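Local coordinates for formimidoylglutamase (Bacillus subtilis, PDB 3M1R), which catalyses the hydrolysis of N-formimidoyl-L-glutamate to L-glutamate and formamide in histidine degradation, using two manganese ions per subunit, at residues V244-D247 / V248-Q251; G263-Y266 / T267-L271; L295-R298 / D299-S302. All blocks are in the same frame, centred on the assembly; numbering follows the deposited sequence.

Contact 1 of 3, residues V244-D247 / V248-Q251; sequences VDMD and VLDQ. With CA (calcium ion), chain B; CA (calcium ion), chain C.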
loop_
_atom_site.group_PDB
_atom_site.type_symbol
_atom_site.label_atom_id
_atom_site.label_comp_id
_atom_site.label_asym_id
_atom_site.label_seq_id
_atom_site.Cartn_x
_atom_site.Cartn_y
_atom_site.Cartn_z
ATOM N N VAL D 244 -7.023 -26.411 -11.207
ATOM C CA VAL D 244 -7.191 -25.013 -11.553
ATOM C C VAL D 244 -5.986 -24.186 -11.126
ATOM O O VAL D 244 -5.737 -23.992 -9.935
ATOM C CB VAL D 244 -8.435 -24.406 -10.912
ATOM C CG1 VAL D 244 -8.538 -22.937 -11.341
ATOM C CG2 VAL D 244 -9.661 -25.187 -11.334
ATOM N N ASP D 245 -5.236 -23.717 -12.114
ATOM C CA ASP D 245 -4.145 -22.788 -11.879
ATOM C C ASP D 245 -4.742 -21.417 -12.131
ATOM O O ASP D 245 -5.164 -21.102 -13.236
ATOM C CB ASP D 245 -2.999 -23.077 -12.838
ATOM C CG ASP D 245 -1.830 -22.107 -12.683
ATOM O OD1 ASP D 245 -1.994 -20.957 -12.237
ATOM O OD2 ASP D 245 -0.720 -22.528 -13.016
HETATM N N MSE D 246 -4.815 -20.616 -11.082
HETATM C CA MSE D 246 -5.581 -19.378 -11.146
HETATM C C MSE D 246 -4.997 -18.387 -12.138
HETATM O O MSE D 246 -5.680 -17.458 -12.556
HETATM C CB MSE D 246 -5.735 -18.747 -9.749
HETATM C CG MSE D 246 -6.635 -19.563 -8.804
HETATM SE SE MSE D 246 -8.528 -19.719 -9.368
HETATM C CE MSE D 246 -9.058 -17.883 -8.936
ATOM N N ASP D 247 -3.747 -18.592 -12.555
ATOM C CA ASP D 247 -3.158 -17.639 -13.487
ATOM C C ASP D 247 -3.673 -17.816 -14.913
ATOM O O ASP D 247 -3.331 -17.036 -15.795
ATOM C CB ASP D 247 -1.621 -17.582 -13.408
ATOM C CG ASP D 247 -0.958 -18.837 -13.918
ATOM O OD1 ASP D 247 -1.559 -19.550 -14.774
ATOM O OD2 ASP D 247 0.177 -19.100 -13.456
ATOM N N VAL D 248 -4.540 -18.804 -15.116
ATOM C CA VAL D 248 -5.306 -18.898 -16.359
ATOM C C VAL D 248 -6.210 -17.662 -16.503
ATOM O O VAL D 248 -6.594 -17.276 -17.604
ATOM C CB VAL D 248 -6.174 -20.179 -16.377
ATOM C CG1 VAL D 248 -7.442 -20.005 -15.512
ATOM C CG2 VAL D 248 -6.552 -20.554 -17.794
ATOM N N LEU D 249 -6.545 -17.044 -15.373
ATOM C CA LEU D 249 -7.407 -15.874 -15.381
ATOM C C LEU D 249 -6.618 -14.655 -15.794
ATOM O O LEU D 249 -5.426 -14.566 -15.542
ATOM C CB LEU D 249 -8.015 -15.617 -13.993
ATOM C CG LEU D 249 -9.021 -16.648 -13.505
ATOM C CD1 LEU D 249 -9.212 -16.536 -11.994
ATOM C CD2 LEU D 249 -10.375 -16.517 -14.248
ATOM N N ASP D 250 -7.312 -13.725 -16.433
ATOM C CA ASP D 250 -6.763 -12.453 -16.839
ATOM C C ASP D 250 -6.317 -11.643 -15.632
ATOM O O ASP D 250 -6.972 -11.665 -14.572
ATOM C CB ASP D 250 -7.824 -11.666 -17.604
ATOM C CG ASP D 250 -7.268 -10.413 -18.252
ATOM O OD1 ASP D 250 -6.753 -10.500 -19.392
ATOM O OD2 ASP D 250 -7.353 -9.343 -17.625
ATOM N N GLN D 251 -5.222 -10.899 -15.789
ATOM C CA GLN D 251 -4.682 -10.163 -14.641
ATOM C C GLN D 251 -5.724 -9.258 -13.997
ATOM O O GLN D 251 -5.719 -9.074 -12.784
ATOM C CB GLN D 251 -3.394 -9.396 -14.986
ATOM C CG GLN D 251 -3.509 -8.368 -16.091
ATOM C CD GLN D 251 -2.162 -7.728 -16.403
ATOM O OE1 GLN D 251 -1.130 -8.160 -15.895
ATOM N NE2 GLN D 251 -2.170 -6.699 -17.227
HETATM CA CA CA B . 0.252 -21.092 -14.913
HETATM CA CA CA C . 1.287 -23.275 -14.366
#

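Contact 2 of 3, residues G263-Y266 / T267-L271; sequences GGLY and TDELL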
loop_
_atom_site.group_PDB
_atom_site.type_symbol
_atom_site.label_atom_id
_atom_site.label_comp_id
_atom_site.label_asym_id
_atom_site.label_seq_id
_atom_site.Cartn_x
_atom_site.Cartn_y
_atom_site.Cartn_z
ATOM N N GLY D 263 -4.968 -11.067 -21.554
ATOM C CA GLY D 263 -5.347 -12.103 -22.506
ATOM C C GLY D 263 -5.828 -13.419 -21.917
ATOM O O GLY D 263 -5.730 -14.459 -22.564
ATOM N N GLY D 264 -6.363 -13.384 -20.704
ATOM C CA GLY D 264 -6.778 -14.606 -20.035
ATOM C C GLY D 264 -8.275 -14.763 -19.842
ATOM O O GLY D 264 -9.073 -13.946 -20.296
ATOM N N LEU D 265 -8.657 -15.833 -19.158
ATOM C CA LEU D 265 -10.056 -16.113 -18.873
ATOM C C LEU D 265 -10.654 -15.075 -17.910
ATOM O O LEU D 265 -9.937 -14.455 -17.121
ATOM C CB LEU D 265 -10.187 -17.498 -18.236
ATOM C CG LEU D 265 -10.072 -18.775 -19.057
ATOM C CD1 LEU D 265 -10.448 -19.956 -18.145
ATOM C CD2 LEU D 265 -11.010 -18.720 -20.267
ATOM N N TYR D 266 -11.968 -14.895 -17.954
ATOM C CA TYR D 266 -12.617 -14.069 -16.940
ATOM C C TYR D 266 -13.262 -15.001 -15.907
ATOM O O TYR D 266 -13.588 -16.119 -16.237
ATOM C CB TYR D 266 -13.573 -13.065 -17.601
ATOM C CG TYR D 266 -12.825 -12.160 -18.590
ATOM C CD1 TYR D 266 -13.090 -12.201 -19.959
ATOM C CD2 TYR D 266 -11.816 -11.301 -18.152
ATOM C CE1 TYR D 266 -12.390 -11.388 -20.857
ATOM C CE2 TYR D 266 -11.112 -10.488 -19.037
ATOM C CZ TYR D 266 -11.403 -10.534 -20.386
ATOM O OH TYR D 266 -10.694 -9.727 -21.258
ATOM N N THR D 267 -13.375 -14.581 -14.648
ATOM C CA THR D 267 -13.759 -15.516 -13.592
ATOM C C THR D 267 -15.122 -16.214 -13.805
ATOM O O THR D 267 -15.248 -17.403 -13.572
ATOM C CB THR D 267 -13.723 -14.872 -12.189
ATOM O OG1 THR D 267 -12.482 -14.189 -12.008
ATOM C CG2 THR D 267 -13.839 -15.955 -11.116
ATOM N N ASP D 268 -16.131 -15.481 -14.251
ATOM C CA ASP D 268 -17.448 -16.067 -14.473
ATOM C C ASP D 268 -17.411 -17.183 -15.531
ATOM O O ASP D 268 -18.106 -18.194 -15.408
ATOM C CB ASP D 268 -18.455 -14.980 -14.844
ATOM C CG ASP D 268 -17.980 -14.117 -15.984
ATOM O OD1 ASP D 268 -17.928 -14.619 -17.126
ATOM O OD2 ASP D 268 -17.657 -12.934 -15.738
ATOM N N GLU D 269 -16.596 -16.990 -16.560
ATOM C CA GLU D 269 -16.292 -18.030 -17.539
ATOM C C GLU D 269 -15.692 -19.272 -16.870
ATOM O O GLU D 269 -16.083 -20.392 -17.163
ATOM C CB GLU D 269 -15.246 -17.501 -18.498
ATOM C CG GLU D 269 -15.622 -17.488 -19.932
ATOM C CD GLU D 269 -14.481 -16.961 -20.781
ATOM O OE1 GLU D 269 -13.718 -16.084 -20.292
ATOM O OE2 GLU D 269 -14.332 -17.443 -21.922
ATOM N N LEU D 270 -14.719 -19.069 -15.986
ATOM C CA LEU D 270 -14.100 -20.185 -15.275
ATOM C C LEU D 270 -15.119 -20.869 -14.367
ATOM O O LEU D 270 -15.215 -22.104 -14.343
ATOM C CB LEU D 270 -12.881 -19.714 -14.459
ATOM C CG LEU D 270 -12.070 -20.722 -13.622
ATOM C CD1 LEU D 270 -11.567 -21.883 -14.480
ATOM C CD2 LEU D 270 -10.879 -20.037 -12.861
ATOM N N LEU D 271 -15.879 -20.074 -13.615
ATOM C CA LEU D 271 -16.802 -20.656 -12.642
ATOM C C LEU D 271 -17.790 -21.581 -13.365
ATOM O O LEU D 271 -18.080 -22.680 -12.895
ATOM C CB LEU D 271 -17.537 -19.574 -11.847
ATOM C CG LEU D 271 -16.679 -18.632 -10.985
ATOM C CD1 LEU D 271 -17.549 -17.546 -10.345
ATOM C CD2 LEU D 271 -15.952 -19.403 -9.909
#

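Contact 3 of 3, residues L295-R298 / D299-S302; sequences LDFR and DMTS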
loop_
_atom_site.group_PDB
_atom_site.type_symbol
_atom_site.label_atom_id
_atom_site.label_comp_id
_atom_site.label_asym_id
_atom_site.label_seq_id
_atom_site.Cartn_x
_atom_site.Cartn_y
_atom_site.Cartn_z
ATOM N N LEU D 295 0.482 -10.817 -3.085
ATOM C CA LEU D 295 0.528 -10.061 -4.326
ATOM C C LEU D 295 -0.875 -9.518 -4.668
ATOM O O LEU D 295 -1.037 -8.803 -5.664
ATOM C CB LEU D 295 1.000 -10.974 -5.457
ATOM C CG LEU D 295 2.441 -11.021 -5.960
ATOM C CD1 LEU D 295 3.427 -10.235 -5.085
ATOM C CD2 LEU D 295 2.856 -12.460 -6.134
ATOM N N ASP D 296 -1.882 -9.848 -3.845
ATOM C CA ASP D 296 -3.289 -9.630 -4.240
ATOM C C ASP D 296 -3.776 -8.211 -3.942
ATOM O O ASP D 296 -3.227 -7.519 -3.087
ATOM C CB ASP D 296 -4.210 -10.637 -3.538
ATOM C CG ASP D 296 -5.493 -10.957 -4.344
ATOM O OD1 ASP D 296 -5.636 -10.488 -5.505
ATOM O OD2 ASP D 296 -6.346 -11.722 -3.810
ATOM N N PHE D 297 -4.817 -7.773 -4.640
ATOM C CA PHE D 297 -5.517 -6.587 -4.184
ATOM C C PHE D 297 -6.650 -7.007 -3.263
ATOM O O PHE D 297 -7.540 -7.741 -3.674
ATOM C CB PHE D 297 -6.058 -5.732 -5.322
ATOM C CG PHE D 297 -6.732 -4.494 -4.833
ATOM C CD1 PHE D 297 -8.112 -4.463 -4.644
ATOM C CD2 PHE D 297 -5.983 -3.386 -4.482
ATOM C CE1 PHE D 297 -8.731 -3.324 -4.152
ATOM C CE2 PHE D 297 -6.599 -2.232 -3.992
ATOM C CZ PHE D 297 -7.979 -2.203 -3.833
ATOM N N ARG D 298 -6.639 -6.481 -2.042
ATOM C CA ARG D 298 -7.473 -6.990 -0.973
ATOM C C ARG D 298 -7.291 -8.499 -1.007
ATOM O O ARG D 298 -6.148 -8.968 -0.975
ATOM C CB ARG D 298 -8.934 -6.544 -1.140
ATOM C CG ARG D 298 -9.110 -5.011 -0.989
ATOM C CD ARG D 298 -10.524 -4.565 -1.318
ATOM N NE ARG D 298 -11.501 -5.124 -0.381
ATOM C CZ ARG D 298 -12.816 -4.923 -0.474
ATOM N NH1 ARG D 298 -13.306 -4.196 -1.463
ATOM N NH2 ARG D 298 -13.643 -5.440 0.431
ATOM N N ASP D 299 -8.378 -9.260 -1.104
ATOM C CA ASP D 299 -8.250 -10.712 -1.275
ATOM C C ASP D 299 -9.067 -11.209 -2.473
ATOM O O ASP D 299 -9.590 -12.319 -2.455
ATOM C CB ASP D 299 -8.659 -11.471 -0.003
ATOM C CG ASP D 299 -10.140 -11.271 0.369
ATOM O OD1 ASP D 299 -10.765 -10.299 -0.111
ATOM O OD2 ASP D 299 -10.685 -12.084 1.157
HETATM N N MSE D 300 -9.144 -10.375 -3.501
HETATM C CA MSE D 300 -9.920 -10.641 -4.706
HETATM C C MSE D 300 -9.675 -12.003 -5.281
HETATM O O MSE D 300 -10.606 -12.642 -5.750
HETATM C CB MSE D 300 -9.554 -9.663 -5.809
HETATM C CG MSE D 300 -10.277 -8.327 -5.747
HETATM SE SE MSE D 300 -9.588 -7.136 -7.157
HETATM C CE MSE D 300 -10.006 -8.251 -8.712
ATOM N N THR D 301 -8.412 -12.415 -5.307
ATOM C CA THR D 301 -8.040 -13.647 -5.968
ATOM C C THR D 301 -8.358 -14.843 -5.079
ATOM O O THR D 301 -8.703 -15.902 -5.574
ATOM C CB THR D 301 -6.558 -13.639 -6.433
ATOM O OG1 THR D 301 -6.291 -12.423 -7.158
ATOM C CG2 THR D 301 -6.311 -14.825 -7.361
ATOM N N SER D 302 -8.280 -14.661 -3.765
ATOM C CA SER D 302 -8.717 -15.699 -2.848
ATOM C C SER D 302 -10.252 -15.813 -2.893
ATOM O O SER D 302 -10.780 -16.911 -2.774
ATOM C CB SER D 302 -8.200 -15.447 -1.422
ATOM O OG SER D 302 -6.778 -15.536 -1.371
HETATM O O HOH W 1 -5.786 -13.071 -1.493
#

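Contact 1 of 3, residues V244-D247 / V248-Q251
The metal site of this arginase-family enzyme lies at the C-terminal end of strand 239-245, where the DMD sequence of Asp245, Met246 and Asp247 turns into Val248 and Leu249. Calcium ions occupy both positions in this crystal; manganese is the cofactor. Asp245 OD2 bridges them, 2.6 Å from the calcium of chain B and 2.5 Å from that of chain C. Asp247 binds the calcium of chain B with both oxygens, OD1 at 2.4 Å and OD2 at 2.5 Å. Its CG sits between the backbone N and the carbonyl carbon (chi1 69°), which brings both of these oxygens to the ion. Asn130, Asp153, His155 and Asp157 complete the two sites.

A short 3-10 turn follows the strand, and from it both aspartates reach the calcium of chain B. Val248 N reaches Asp245 O at 3.0 Å, with an almost straight N-H...O angle of 168°, and Leu249 N reaches Met246 O at 3.0 Å. Asp245 OD1 also fits an Asx turn to Asp247 N, although the place of OD1 is less certain.

Met246, a selenomethionine here, faces the other way, into the core beside helix 300-318. Bends at chi2 and chi3 fold its chain so that it lies alongside Leu249, and CE presses on Leu249 CD1 at 3.3 Å, a tight fit. Long, unbranched and apolar, it suits this interior, while short carboxylates suit the metals. Sharing one carboxylate oxygen keeps the two ions close together, consistent with the metal-bridging hydroxide by which arginase-family enzymes attack their substrates.

Contact 2 of 3, residues G263-Y266 / T267-L271
Tyr266, the N-cap residue of helix 267-278, is tied to the first turn by two hydrogen bonds. Its carbonyl O receives Leu270 N at 3.2 Å, which opens the helical pattern; Leu271 N then binds Thr267 O at 2.7 Å. In the reverse direction, Tyr266 N gives its hydrogen to Glu269 OE1 at 3.2 Å, along a nearly straight line (175°) and close to the axis of the C-O bond. The glutamate is long enough to double back: its chain is extended beyond CG, and an off-staggered chi1 of -122° carries it toward the preceding loop. Its other oxygen, OE2, makes a salt bridge with Arg218, so the carboxylate is held at both oxygens and its charge is probably offset by the arginine.

The apolar contact lies beside these bonds: Leu265 CD1 approaches Leu270 CD1 at 4.3 Å. The other methyl, Leu265 CD2, lies against the Glu269 carboxylate, 3.9 Å from Glu269 CD, the two side chains crossing at about a right angle.

The aromatic ring of Tyr266 is turned 29° from the carboxylate plane of Glu269, with CD1 3.9 Å from OE1. Gly264 O stands over the centre of one ring face, and the ring also meets that of His253.

A glutamate at N3 accepting the N-cap amide is one half of a capping box, here without the reciprocal side-chain bond. The leucines at N' and N4 form a hydrophobic staple. Helix 267-278 is itself the helix of the beta-alpha-beta crossover from strand 239-245 to strand 283-289.

Contact 3 of 3, residues L295-R298 / D299-S302
Asp296 OD2 takes a hydrogen bond from Thr301 N at 2.6 Å, on its syn lone pair, and a second from a water. Its partner OD1 accepts Thr301 OG1, also at 2.6 Å, from 45° above the carboxylate plane, and more weakly the amide of Phe297. The carboxylate thus receives the backbone amide and hydroxyl of Thr301 in the first turn of helix 300-318, whereas the side chain of Asp299, at the N-cap position, makes no capping bond and forms a salt bridge with Arg303. With CG roughly anti to the backbone N (chi1 -152°), Asp296 reaches that turn, and the helix dipole would be expected to favour its negative charge. If an asparagine took this place, the charge facing the helix end would be lost, and one of the Thr301 donors would probably be left without an acceptor.

Phe297 O receives Met300 N at 3.1 Å, closing a beta turn through Arg298 and Asp299. The selenium of Met300 meets the Phe297 ring obliquely, a Met-aromatic contact 4.0 Å from CD1. Arg298 reaches carbonyls of Pro255, Cys257 and Pro258 of a neighbouring subunit. The water held by Asp296 OD2 lies 2.7 Å from Ser302 OG, which also bonds to Thr63 OG1.

Overall arrangement
Along the chain the contacts come in series, all within the arginase fold. Contact 1 leaves strand 239-245 at the metals; contact 2 opens helix 267-278, which leads back to the neighbouring parallel strand 283-289; contact 3 then opens helix 300-318. Contacts 1 and 2 lie about 8 Å apart between centres and touch through backbone pairing of Val248 and Asp250 with Leu265. Contact 3 is about 13 Å from contact 1 between centres, touching it where Met246 CE meets Thr301 O, and about 16 Å from contact 2, which it does not touch. Both helix starts therefore pack against the metal-bearing turn; all three contacts meet neighbouring subunits, that turn through the residues following its ligands.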